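DUF1116 domain-containing protein (Enterococcus faecalis, PDB 3CLQ) is of unknown function but belongs to the AllG family, named for a subunit of oxamate carbamoyltransferase, and may share a related role. Local coordinates at residues A319-P324 with E336-S341; E343-T348 with D361-P366. All coordinates share one frame; numbering follows the deposited sequence.

Contact 1 of 2, residues A319-P324 with E336-S341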
ATOM      1  N   ALA B 319       2.595  -3.327 -16.338  1.00 56.20           N
ATOM      2  CA  ALA B 319       2.847  -2.285 -15.339  1.00 56.13           C
ATOM      3  C   ALA B 319       4.112  -2.552 -14.559  1.00 56.65           C
ATOM      4  O   ALA B 319       4.435  -1.818 -13.668  1.00 57.64           O
ATOM      5  CB  ALA B 319       1.684  -2.127 -14.400  1.00 54.68           C
HETATM    6  N   MSE B 320       4.820  -3.612 -14.899  1.00 57.87           N
HETATM    7  CA  MSE B 320       6.088  -3.937 -14.270  1.00 59.76           C
HETATM    8  C   MSE B 320       6.723  -2.755 -13.536  1.00 58.43           C
HETATM    9  O   MSE B 320       7.017  -2.844 -12.357  1.00 58.24           O
HETATM   10  CB  MSE B 320       7.035  -4.423 -15.351  1.00 61.57           C
HETATM   11  CG  MSE B 320       7.828  -5.655 -15.015  1.00 63.01           C
HETATM   12 SE   MSE B 320       8.925  -6.150 -16.566  0.55 63.50          SE
HETATM   13  CE  MSE B 320      10.315  -7.094 -15.527  1.00 63.53           C
ATOM     14  N   ALA B 321       6.920  -1.643 -14.234  1.00 57.67           N
ATOM     15  CA  ALA B 321       7.656  -0.495 -13.685  1.00 56.92           C
ATOM     16  C   ALA B 321       7.157   0.008 -12.338  1.00 55.88           C
ATOM     17  O   ALA B 321       7.916   0.591 -11.576  1.00 56.84           O
ATOM     18  CB  ALA B 321       7.656   0.652 -14.672  1.00 56.92           C
ATOM     19  N   ALA B 322       5.880  -0.194 -12.065  1.00 54.75           N
ATOM     20  CA  ALA B 322       5.235   0.321 -10.862  1.00 53.76           C
ATOM     21  C   ALA B 322       5.627  -0.467  -9.618  1.00 53.94           C
ATOM     22  O   ALA B 322       5.365  -0.038  -8.502  1.00 54.04           O
ATOM     23  CB  ALA B 322       3.744   0.272 -11.026  1.00 53.02           C
ATOM     24  N   ALA B 323       6.282  -1.604  -9.814  1.00 52.89           N
ATOM     25  CA  ALA B 323       6.440  -2.556  -8.750  1.00 52.02           C
ATOM     26  C   ALA B 323       7.867  -3.038  -8.659  1.00 52.08           C
ATOM     27  O   ALA B 323       8.122  -4.247  -8.829  1.00 51.72           O
ATOM     28  CB  ALA B 323       5.530  -3.725  -9.012  1.00 52.06           C
ATOM     29  N   PRO B 324       8.811  -2.116  -8.394  1.00 50.40           N
ATOM     30  CA  PRO B 324      10.185  -2.533  -8.300  1.00 50.03           C
ATOM     31  C   PRO B 324      10.383  -3.588  -7.218  1.00 50.57           C
ATOM     32  O   PRO B 324      11.367  -4.296  -7.242  1.00 51.62           O
ATOM     33  CB  PRO B 324      10.930  -1.241  -7.948  1.00 49.50           C
ATOM     34  CG  PRO B 324       9.927  -0.358  -7.388  1.00 49.68           C
ATOM     35  CD  PRO B 324       8.669  -0.680  -8.157  1.00 50.43           C
ATOM     36  N   GLU B 336      15.359  -2.644 -16.701  1.00 56.53           N
ATOM     37  CA  GLU B 336      14.605  -3.441 -17.667  1.00 58.42           C
ATOM     38  C   GLU B 336      13.106  -3.330 -17.448  1.00 59.58           C
ATOM     39  O   GLU B 336      12.335  -3.336 -18.408  1.00 59.90           O
ATOM     40  CB  GLU B 336      14.992  -4.920 -17.592  1.00 58.58           C
ATOM     41  CG  GLU B 336      16.270  -5.279 -18.359  1.00 58.91           C
ATOM     42  CD  GLU B 336      16.818  -6.672 -18.001  1.00 58.82           C
ATOM     43  OE1 GLU B 336      16.086  -7.511 -17.413  1.00 58.29           O
ATOM     44  OE2 GLU B 336      18.001  -6.921 -18.309  1.00 59.21           O
ATOM     45  N   ALA B 337      12.688  -3.249 -16.188  1.00 60.23           N
ATOM     46  CA  ALA B 337      11.266  -3.191 -15.901  1.00 60.99           C
ATOM     47  C   ALA B 337      10.707  -1.829 -16.300  1.00 61.74           C
ATOM     48  O   ALA B 337       9.627  -1.747 -16.873  1.00 62.48           O
ATOM     49  CB  ALA B 337      10.983  -3.518 -14.449  1.00 59.67           C
ATOM     50  N   LEU B 338      11.450  -0.763 -16.037  1.00 62.89           N
ATOM     51  CA  LEU B 338      11.014   0.554 -16.480  1.00 64.44           C
ATOM     52  C   LEU B 338      10.847   0.480 -17.973  1.00 65.76           C
ATOM     53  O   LEU B 338       9.884   0.965 -18.534  1.00 66.93           O
ATOM     54  CB  LEU B 338      12.063   1.620 -16.164  1.00 64.41           C
ATOM     55  CG  LEU B 338      12.415   1.800 -14.687  1.00 64.78           C
ATOM     56  CD1 LEU B 338      13.259   3.064 -14.439  1.00 64.71           C
ATOM     57  CD2 LEU B 338      11.145   1.810 -13.857  1.00 63.99           C
ATOM     58  N   ASN B 339      11.810  -0.154 -18.613  1.00 66.68           N
ATOM     59  CA  ASN B 339      11.897  -0.182 -20.044  1.00 67.34           C
ATOM     60  C   ASN B 339      10.768  -0.927 -20.736  1.00 67.41           C
ATOM     61  O   ASN B 339      10.361  -0.558 -21.839  1.00 67.25           O
ATOM     62  CB  ASN B 339      13.211  -0.837 -20.406  1.00 69.00           C
ATOM     63  CG  ASN B 339      13.948  -0.079 -21.453  1.00 70.15           C
ATOM     64  OD1 ASN B 339      15.009   0.504 -21.185  1.00 70.56           O
ATOM     65  ND2 ASN B 339      13.383  -0.048 -22.661  1.00 70.13           N
ATOM     66  N   TYR B 340      10.282  -1.986 -20.093  1.00 67.24           N
ATOM     67  CA  TYR B 340       9.252  -2.857 -20.672  1.00 67.15           C
ATOM     68  C   TYR B 340       7.886  -2.166 -20.731  1.00 66.77           C
ATOM     69  O   TYR B 340       7.138  -2.279 -21.717  1.00 65.96           O
ATOM     70  CB  TYR B 340       9.130  -4.158 -19.863  1.00 68.08           C
ATOM     71  CG  TYR B 340       9.935  -5.345 -20.379  1.00 68.55           C
ATOM     72  CD1 TYR B 340       9.823  -5.777 -21.712  1.00 69.02           C
ATOM     73  CD2 TYR B 340      10.771  -6.066 -19.523  1.00 68.76           C
ATOM     74  CE1 TYR B 340      10.548  -6.879 -22.186  1.00 68.75           C
ATOM     75  CE2 TYR B 340      11.493  -7.162 -19.971  1.00 68.85           C
ATOM     76  CZ  TYR B 340      11.382  -7.569 -21.308  1.00 69.03           C
ATOM     77  OH  TYR B 340      12.103  -8.670 -21.749  1.00 68.61           O
ATOM     78  N   SER B 341       7.567  -1.464 -19.649  1.00 66.33           N
ATOM     79  CA  SER B 341       6.327  -0.728 -19.560  1.00 65.60           C
ATOM     80  C   SER B 341       6.288   0.347 -20.633  1.00 65.78           C
ATOM     81  O   SER B 341       5.231   0.544 -21.240  1.00 66.26           O
ATOM     82  CB  SER B 341       6.163  -0.121 -18.176  1.00 65.24           C
ATOM     83  OG  SER B 341       5.752  -1.105 -17.252  1.00 65.10           O
TER
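The hydroxyl of S341 is gripped from two residues of the facing loop. Its OG accepts the backbone N-H of A321 in a long but nearly straight bond, A321 N to S341 OG 3.3 Å with 171° at the hydrogen, and it is also hydrogen-bonded to the carbonyl oxygen of F318, just ahead of the loop segment. With OG beside its own backbone N and anti to the carbonyl carbon (chi1 -78°), S341 reaches from the last turn of helix 334-343 into the bend of the loop. The first peptide groups of 319-324 pass close to the same oxygen, with A319 C 3.5 Å from S341 OG.

Next to this polar anchor, selenomethionine M320 lies along the helix. Its chain is extended beyond CG (chi2 178°), which carries the selenium to the ring of Y340, 3.5 Å from SE to Y340 CD2. The selenium sits 4.6 Å from the ring centroid of Y340 and approaches obliquely, as a Met-aromatic contact. The terminal methyl turns to A337, M320 CE to A337 CB 3.8 Å, while M320 CG rests against the same alanine methyl, so that the two carbons bonded to selenium, CG and CE, both touch A337.

The methyl of A321 touches both the S341 side chain and one branch of L338, with A321 CB 3.8 Å from L338 CD2; outside the two segments, A321 also touches L360. A319 and A322 instead lean on L184. The small residues A321 and A337 allow the loop and the helix to approach closely. The arrangement is a largely buried loop-to-helix packing, in which a short 3-10 turn is pinned to a helix face by a serine hydroxyl and a Met-aromatic contact.

Contact 2 of 2, residues E343-T348 with D361-P366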
ATOM      1  N   GLU B 343       8.078   0.148 -23.503  1.00 62.61           N
ATOM      2  CA  GLU B 343       7.985  -0.618 -24.730  1.00 62.06           C
ATOM      3  C   GLU B 343       6.546  -0.974 -25.080  1.00 61.15           C
ATOM      4  O   GLU B 343       6.120  -0.798 -26.222  1.00 59.47           O
ATOM      5  CB  GLU B 343       8.788  -1.906 -24.603  1.00 63.37           C
ATOM      6  CG  GLU B 343      10.293  -1.744 -24.648  1.00 65.58           C
ATOM      7  CD  GLU B 343      10.994  -3.080 -24.866  1.00 67.27           C
ATOM      8  OE1 GLU B 343      10.355  -3.981 -25.474  1.00 68.33           O
ATOM      9  OE2 GLU B 343      12.171  -3.232 -24.439  1.00 67.80           O
HETATM   10  N   MSE B 344       5.806  -1.480 -24.089  1.00 60.49           N
HETATM   11  CA  MSE B 344       4.465  -2.021 -24.311  1.00 60.01           C
HETATM   12  C   MSE B 344       3.513  -1.094 -25.080  1.00 58.62           C
HETATM   13  O   MSE B 344       2.478  -1.532 -25.575  1.00 58.28           O
HETATM   14  CB  MSE B 344       3.825  -2.456 -22.981  1.00 61.69           C
HETATM   15  CG  MSE B 344       4.060  -3.903 -22.536  1.00 63.73           C
HETATM   16 SE   MSE B 344       4.518  -5.255 -23.928  0.85 68.58          SE
HETATM   17  CE  MSE B 344       6.470  -5.212 -23.754  1.00 67.03           C
ATOM     18  N   LEU B 345       3.872   0.182 -25.164  1.00 57.93           N
ATOM     19  CA  LEU B 345       3.068   1.223 -25.808  1.00 57.19           C
ATOM     20  C   LEU B 345       2.979   1.076 -27.326  1.00 56.80           C
ATOM     21  O   LEU B 345       2.066   1.601 -27.954  1.00 56.47           O
ATOM     22  CB  LEU B 345       3.670   2.598 -25.523  1.00 57.00           C
ATOM     23  CG  LEU B 345       3.544   3.245 -24.150  1.00 57.62           C
ATOM     24  CD1 LEU B 345       4.411   4.489 -24.063  1.00 57.17           C
ATOM     25  CD2 LEU B 345       2.092   3.595 -23.861  1.00 58.15           C
ATOM     26  N   GLU B 346       3.948   0.393 -27.914  1.00 56.78           N
ATOM     27  CA  GLU B 346       3.997   0.243 -29.365  1.00 57.84           C
ATOM     28  C   GLU B 346       3.050  -0.855 -29.778  1.00 57.50           C
ATOM     29  O   GLU B 346       2.659  -0.968 -30.941  1.00 56.95           O
ATOM     30  CB  GLU B 346       5.402  -0.109 -29.805  1.00 58.44           C
ATOM     31  CG  GLU B 346       6.446   0.858 -29.299  1.00 59.89           C
ATOM     32  CD  GLU B 346       7.837   0.342 -29.554  1.00 61.73           C
ATOM     33  OE1 GLU B 346       7.983  -0.656 -30.304  1.00 62.25           O
ATOM     34  OE2 GLU B 346       8.793   0.929 -29.006  1.00 63.31           O
ATOM     35  N   ILE B 347       2.666  -1.633 -28.780  1.00 57.83           N
ATOM     36  CA  ILE B 347       1.761  -2.748 -28.937  1.00 58.46           C
ATOM     37  C   ILE B 347       0.317  -2.345 -28.622  1.00 57.18           C
ATOM     38  O   ILE B 347      -0.620  -3.069 -28.952  1.00 57.24           O
ATOM     39  CB  ILE B 347       2.150  -3.842 -27.946  1.00 59.57           C
ATOM     40  CG1 ILE B 347       2.751  -5.029 -28.631  1.00 60.55           C
ATOM     41  CG2 ILE B 347       0.946  -4.424 -27.264  1.00 60.69           C
ATOM     42  CD1 ILE B 347       2.800  -6.179 -27.631  1.00 61.14           C
ATOM     43  N   THR B 348       0.135  -1.206 -27.972  1.00 55.37           N
ATOM     44  CA  THR B 348      -1.169  -0.887 -27.402  1.00 54.63           C
ATOM     45  C   THR B 348      -1.774   0.350 -28.038  1.00 53.93           C
ATOM     46  O   THR B 348      -1.074   1.110 -28.692  1.00 54.25           O
ATOM     47  CB  THR B 348      -1.055  -0.687 -25.888  1.00 54.58           C
ATOM     48  OG1 THR B 348       0.065   0.168 -25.601  1.00 54.59           O
ATOM     49  CG2 THR B 348      -0.859  -2.020 -25.199  1.00 54.31           C
ATOM     50  N   ASP B 361       6.700   9.166 -14.721  1.00 56.65           N
ATOM     51  CA  ASP B 361       6.052  10.475 -14.786  1.00 57.67           C
ATOM     52  C   ASP B 361       4.530  10.369 -14.924  1.00 56.98           C
ATOM     53  O   ASP B 361       3.904  11.200 -15.591  1.00 56.18           O
ATOM     54  CB  ASP B 361       6.604  11.289 -15.965  1.00 59.60           C
ATOM     55  CG  ASP B 361       8.091  11.608 -15.830  1.00 61.62           C
ATOM     56  OD1 ASP B 361       8.580  11.780 -14.679  1.00 62.95           O
ATOM     57  OD2 ASP B 361       8.765  11.710 -16.890  1.00 62.17           O
ATOM     58  N   PHE B 362       3.940   9.345 -14.311  1.00 55.94           N
ATOM     59  CA  PHE B 362       2.491   9.148 -14.375  1.00 55.24           C
ATOM     60  C   PHE B 362       1.950   8.940 -15.796  1.00 56.19           C
ATOM     61  O   PHE B 362       0.918   9.525 -16.146  1.00 56.41           O
ATOM     62  CB  PHE B 362       1.767  10.327 -13.710  1.00 52.35           C
ATOM     63  CG  PHE B 362       2.183  10.539 -12.310  1.00 51.65           C
ATOM     64  CD1 PHE B 362       1.472   9.947 -11.264  1.00 51.02           C
ATOM     65  CD2 PHE B 362       3.330  11.276 -12.022  1.00 51.00           C
ATOM     66  CE1 PHE B 362       1.880  10.126  -9.957  1.00 51.13           C
ATOM     67  CE2 PHE B 362       3.758  11.456 -10.713  1.00 50.69           C
ATOM     68  CZ  PHE B 362       3.042  10.878  -9.675  1.00 51.03           C
HETATM   69  N   MSE B 363       2.626   8.131 -16.614  1.00 56.01           N
HETATM   70  CA  MSE B 363       2.014   7.727 -17.872  1.00 56.76           C
HETATM   71  C   MSE B 363       0.870   6.781 -17.546  1.00 54.84           C
HETATM   72  O   MSE B 363       0.917   6.076 -16.550  1.00 54.51           O
HETATM   73  CB  MSE B 363       3.019   7.104 -18.857  1.00 57.59           C
HETATM   74  CG  MSE B 363       3.477   5.716 -18.508  1.00 59.14           C
HETATM   75 SE   MSE B 363       4.247   4.627 -19.983  0.55 60.94          SE
HETATM   76  CE  MSE B 363       3.829   2.856 -19.312  1.00 59.12           C
ATOM     77  N   GLY B 364      -0.178   6.804 -18.355  1.00 53.96           N
ATOM     78  CA  GLY B 364      -1.287   5.885 -18.176  1.00 53.32           C
ATOM     79  C   GLY B 364      -0.820   4.506 -18.591  1.00 53.79           C
ATOM     80  O   GLY B 364       0.002   4.357 -19.495  1.00 54.38           O
ATOM     81  N   ILE B 365      -1.319   3.480 -17.927  1.00 53.23           N
ATOM     82  CA  ILE B 365      -0.955   2.137 -18.311  1.00 52.83           C
ATOM     83  C   ILE B 365      -1.239   1.910 -19.806  1.00 54.10           C
ATOM     84  O   ILE B 365      -2.132   2.554 -20.365  1.00 54.66           O
ATOM     85  CB  ILE B 365      -1.689   1.150 -17.464  1.00 51.58           C
ATOM     86  CG1 ILE B 365      -3.183   1.483 -17.462  1.00 51.86           C
ATOM     87  CG2 ILE B 365      -1.161   1.235 -16.068  1.00 51.39           C
ATOM     88  CD1 ILE B 365      -4.062   0.360 -16.925  1.00 51.40           C
ATOM     89  N   PRO B 366      -0.472   1.014 -20.462  1.00 54.20           N
ATOM     90  CA  PRO B 366      -0.655   0.833 -21.905  1.00 54.59           C
ATOM     91  C   PRO B 366      -1.824  -0.075 -22.194  1.00 55.26           C
ATOM     92  O   PRO B 366      -1.805  -1.253 -21.831  1.00 55.25           O
ATOM     93  CB  PRO B 366       0.645   0.188 -22.360  1.00 54.39           C
ATOM     94  CG  PRO B 366       1.280  -0.385 -21.110  1.00 55.17           C
ATOM     95  CD  PRO B 366       0.561   0.125 -19.902  1.00 54.23           C
TER
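P366 meets three residues of the chain that leaves helix 334-343, and its ring atoms carry most of the contact. L345 crosses the proline at about a right angle, its CD2 4.0 Å from P366 CB. The other branch of L345 goes to selenomethionine M363, with CD1 4.1 Å from M363 SE, and the L345 and M363 chains run antiparallel alongside each other. On another part of the ring, M344 CB lies 3.8 Å from P366 CG, before the M344 chain bends off toward F318 and M379.

T348 comes obliquely against the proline, T348 OG1 to P366 CB 3.3 Å, with its methyl CG2 near the P366 carbonyl. Its OG1 falls between the backbone N and the carbonyl carbon (chi1 47°), where it donates to M344 O over 3.0 Å. I347 N reaches that carbonyl oxygen from the opposite face, so two donors brace the turn internally, and P366 packs on it through apolar contacts.

The turn 343-348 joins helix 334-343 to strand 348-352, which is antiparallel to 363-369 in a three-stranded sheet. L345 and M363 both rest on E351 of strand 348-352.

The two contacts follow one another along the chain: contact 1 is complete at S341, and contact 2 opens two residues later. Helix 334-343 ties them together, giving its face to the loop 319-324 and then running out into the turn that meets strand 363-369. Their centres are 10 Å apart, on the same side of the chain's centre and each about 20 Å from it. They also touch directly, since S341 O is 3.3 Å from M363 CE. The loop, the helix and the small antiparallel sheet are therefore packed against one another in series. At the edges of the two contacts, P324 packs on P358 of the second subunit and F362 on P328 of the second subunit.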